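Local atomic coordinates of ArtJ (Geobacillus stearothermophilus, PDB entry 2PVU), a protein that binds arginine, lysine and histidine as the solute-binding component of an ATP-binding cassette transport system for basic amino acids. Residues 68-73 with 245-250. Residues are numbered along the deposited sequence; the frame is centred on the assembly and turned at random.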
ATOM      1  N   VAL A  68       8.230  -4.851  -4.467  1.00 22.90           N
ATOM      2  CA  VAL A  68       8.855  -5.974  -5.207  1.00 22.63           C
ATOM      3  C   VAL A  68      10.337  -6.135  -4.882  1.00 22.78           C
ATOM      4  O   VAL A  68      10.802  -7.248  -4.603  1.00 22.58           O
ATOM      5  CB  VAL A  68       8.626  -5.883  -6.734  1.00 22.05           C
ATOM      6  CG1 VAL A  68       9.249  -7.092  -7.474  1.00 20.78           C
ATOM      7  CG2 VAL A  68       7.102  -5.758  -7.025  1.00 22.14           C
ATOM      8  N   ASP A  69      11.092  -5.037  -4.931  1.00 22.69           N
ATOM      9  CA  ASP A  69      12.533  -5.096  -4.714  1.00 22.63           C
ATOM     10  C   ASP A  69      12.801  -5.414  -3.248  1.00 22.04           C
ATOM     11  O   ASP A  69      13.734  -6.134  -2.931  1.00 21.89           O
ATOM     12  CB  ASP A  69      13.215  -3.777  -5.062  1.00 22.96           C
ATOM     13  CG  ASP A  69      13.238  -3.500  -6.557  1.00 26.06           C
ATOM     14  OD1 ASP A  69      12.951  -4.424  -7.356  1.00 25.43           O
ATOM     15  OD2 ASP A  69      13.560  -2.344  -6.913  1.00 27.51           O
ATOM     16  N   LEU A  70      12.008  -4.836  -2.360  1.00 21.35           N
ATOM     17  CA  LEU A  70      12.219  -5.112  -0.950  1.00 21.27           C
ATOM     18  C   LEU A  70      11.939  -6.578  -0.656  1.00 20.72           C
ATOM     19  O   LEU A  70      12.732  -7.243   0.013  1.00 20.11           O
ATOM     20  CB  LEU A  70      11.370  -4.193  -0.062  1.00 23.04           C
ATOM     21  CG  LEU A  70      11.463  -4.479   1.436  1.00 24.51           C
ATOM     22  CD1 LEU A  70      12.870  -4.216   2.009  1.00 26.97           C
ATOM     23  CD2 LEU A  70      10.457  -3.646   2.169  1.00 23.32           C
ATOM     24  N   LEU A  71      10.830  -7.113  -1.173  1.00 20.70           N
ATOM     25  CA  LEU A  71      10.522  -8.544  -0.982  1.00 20.45           C
ATOM     26  C   LEU A  71      11.677  -9.456  -1.445  1.00 20.74           C
ATOM     27  O   LEU A  71      12.064 -10.374  -0.745  1.00 21.50           O
ATOM     28  CB  LEU A  71       9.198  -8.915  -1.687  1.00 20.38           C
ATOM     29  CG  LEU A  71       8.744 -10.386  -1.571  1.00 20.53           C
ATOM     30  CD1 LEU A  71       8.269 -10.717  -0.166  1.00 19.97           C
ATOM     31  CD2 LEU A  71       7.663 -10.662  -2.628  1.00 22.10           C
ATOM     32  N   ASP A  72      12.251  -9.177  -2.599  1.00 20.81           N
ATOM     33  CA  ASP A  72      13.355 -10.002  -3.086  1.00 22.92           C
ATOM     34  C   ASP A  72      14.556  -9.980  -2.156  1.00 22.02           C
ATOM     35  O   ASP A  72      15.168 -11.015  -1.889  1.00 22.97           O
ATOM     36  CB  ASP A  72      13.787  -9.528  -4.466  1.00 22.95           C
ATOM     37  CG  ASP A  72      14.654 -10.549  -5.146  1.00 28.93           C
ATOM     38  OD1 ASP A  72      14.188 -11.712  -5.267  1.00 31.96           O
ATOM     39  OD2 ASP A  72      15.798 -10.205  -5.502  1.00 29.19           O
ATOM     40  N   ALA A  73      14.925  -8.794  -1.690  1.00 21.40           N
ATOM     41  CA  ALA A  73      16.010  -8.677  -0.686  1.00 21.54           C
ATOM     42  C   ALA A  73      15.685  -9.445   0.591  1.00 21.26           C
ATOM     43  O   ALA A  73      16.522 -10.183   1.156  1.00 21.14           O
ATOM     44  CB  ALA A  73      16.211  -7.225  -0.346  1.00 21.39           C
ATOM     45  N   LYS A 245      15.468  -6.861   9.164  1.00 23.23           N
ATOM     46  CA  LYS A 245      16.523  -6.263  10.006  1.00 24.06           C
ATOM     47  C   LYS A 245      17.842  -6.286   9.294  1.00 24.21           C
ATOM     48  O   LYS A 245      18.558  -5.286   9.270  1.00 24.23           O
ATOM     49  CB  LYS A 245      16.643  -6.996  11.368  1.00 25.13           C
ATOM     50  CG  LYS A 245      15.552  -6.579  12.301  1.00 29.08           C
ATOM     51  CD  LYS A 245      15.612  -7.278  13.633  1.00 33.46           C
ATOM     52  CE  LYS A 245      14.324  -6.984  14.441  1.00 36.42           C
ATOM     53  NZ  LYS A 245      14.257  -7.832  15.686  1.00 38.34           N
ATOM     54  N   ASN A 246      18.157  -7.448   8.732  1.00 25.14           N
ATOM     55  CA  ASN A 246      19.410  -7.650   7.994  1.00 26.04           C
ATOM     56  C   ASN A 246      19.487  -6.747   6.754  1.00 25.88           C
ATOM     57  O   ASN A 246      20.495  -6.072   6.535  1.00 26.08           O
ATOM     58  CB  ASN A 246      19.596  -9.132   7.677  1.00 26.91           C
ATOM     59  CG  ASN A 246      19.918  -9.990   8.953  1.00 33.53           C
ATOM     60  OD1 ASN A 246      19.755 -11.232   8.958  1.00 38.67           O
ATOM     61  ND2 ASN A 246      20.380  -9.326  10.031  1.00 35.77           N
ATOM     62  N   VAL A 247      18.399  -6.694   5.982  1.00 25.63           N
ATOM     63  CA  VAL A 247      18.269  -5.768   4.831  1.00 24.71           C
ATOM     64  C   VAL A 247      18.415  -4.278   5.191  1.00 24.67           C
ATOM     65  O   VAL A 247      19.082  -3.516   4.471  1.00 24.26           O
ATOM     66  CB  VAL A 247      16.969  -6.049   4.023  1.00 25.09           C
ATOM     67  CG1 VAL A 247      16.689  -4.946   2.954  1.00 23.22           C
ATOM     68  CG2 VAL A 247      17.089  -7.421   3.346  1.00 25.21           C
ATOM     69  N   ILE A 248      17.799  -3.860   6.292  1.00 24.38           N
ATOM     70  CA  ILE A 248      17.980  -2.494   6.772  1.00 25.12           C
ATOM     71  C   ILE A 248      19.421  -2.265   7.245  1.00 25.65           C
ATOM     72  O   ILE A 248      20.073  -1.289   6.850  1.00 25.47           O
ATOM     73  CB  ILE A 248      16.985  -2.134   7.882  1.00 25.26           C
ATOM     74  CG1 ILE A 248      15.543  -2.084   7.307  1.00 24.37           C
ATOM     75  CG2 ILE A 248      17.418  -0.799   8.572  1.00 25.19           C
ATOM     76  CD1 ILE A 248      14.433  -2.052   8.342  1.00 26.64           C
ATOM     77  N   ASN A 249      19.941  -3.185   8.055  1.00 26.58           N
ATOM     78  CA  ASN A 249      21.301  -3.046   8.578  1.00 26.48           C
ATOM     79  C   ASN A 249      22.394  -2.926   7.524  1.00 26.51           C
ATOM     80  O   ASN A 249      23.357  -2.190   7.723  1.00 26.98           O
ATOM     81  CB  ASN A 249      21.643  -4.199   9.516  1.00 27.62           C
ATOM     82  CG  ASN A 249      20.915  -4.110  10.821  1.00 28.04           C
ATOM     83  OD1 ASN A 249      20.265  -3.123  11.103  1.00 30.28           O
ATOM     84  ND2 ASN A 249      21.037  -5.141  11.632  1.00 32.21           N
ATOM     85  N   SER A 250      22.253  -3.659   6.420  1.00 26.24           N
ATOM     86  CA  SER A 250      23.293  -3.727   5.385  1.00 26.71           C
ATOM     87  C   SER A 250      23.319  -2.498   4.450  1.00 26.30           C
ATOM     88  O   SER A 250      24.258  -2.336   3.675  1.00 26.58           O
ATOM     89  CB  SER A 250      23.114  -5.016   4.558  1.00 27.43           C
ATOM     90  OG  SER A 250      21.940  -4.933   3.754  1.00 25.82           O
TER
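Val247 sets its two methyl groups against helix 66-78, and between them they account for the whole apolar contact with Leu70 and Ala73. CG2 lies against the methyl and carbonyl group of Ala73, 3.8 Å from its CB and 3.6 Å from its O; the approach to the oxygen amounts to van der Waals packing. CG1 rests 4.0 Å from CD1 of Leu70 and also borders Ala73 CB, so the alanine methyl is met by both arms of the fork. With CG1 anti to the backbone N (chi1 171°), that branch is turned towards both Leu70 and the Ala73 methyl, and CG2 is left to Ala73 alone. The two partners stand three positions apart, about one turn, on one side of helix 66-78.

Alanine, whose CB points at the partner helix, allows the backbones to come close, with the CA atoms of Ala73 and Val247 6.6 Å apart. Leucine starts farther round the helix, and its longer chain carries CD1 across to the valine. Valine, branched at CB, is stiff and broad enough to touch both. An alanine in place of Val247 would probably open a gap beside Leu70 CD1 and the Ala73 methyl, taking from the leucine one of its packing neighbours.

Tyr253 of helix 252-261 also packs on Leu70, while Asp69 reaches that helix through a salt bridge to Lys259 and a hydrogen bond to Trp260. The early helix 66-78 is thus joined to the C-terminal helices within the same lobe of this two-lobed binding-protein fold. This is structural packing away from the ligand pocket, the side chain of Leu70 lying about 14 Å from the bound lysine. Small as it is, 122 Å² in all, the contact probably rests on close apolar fit.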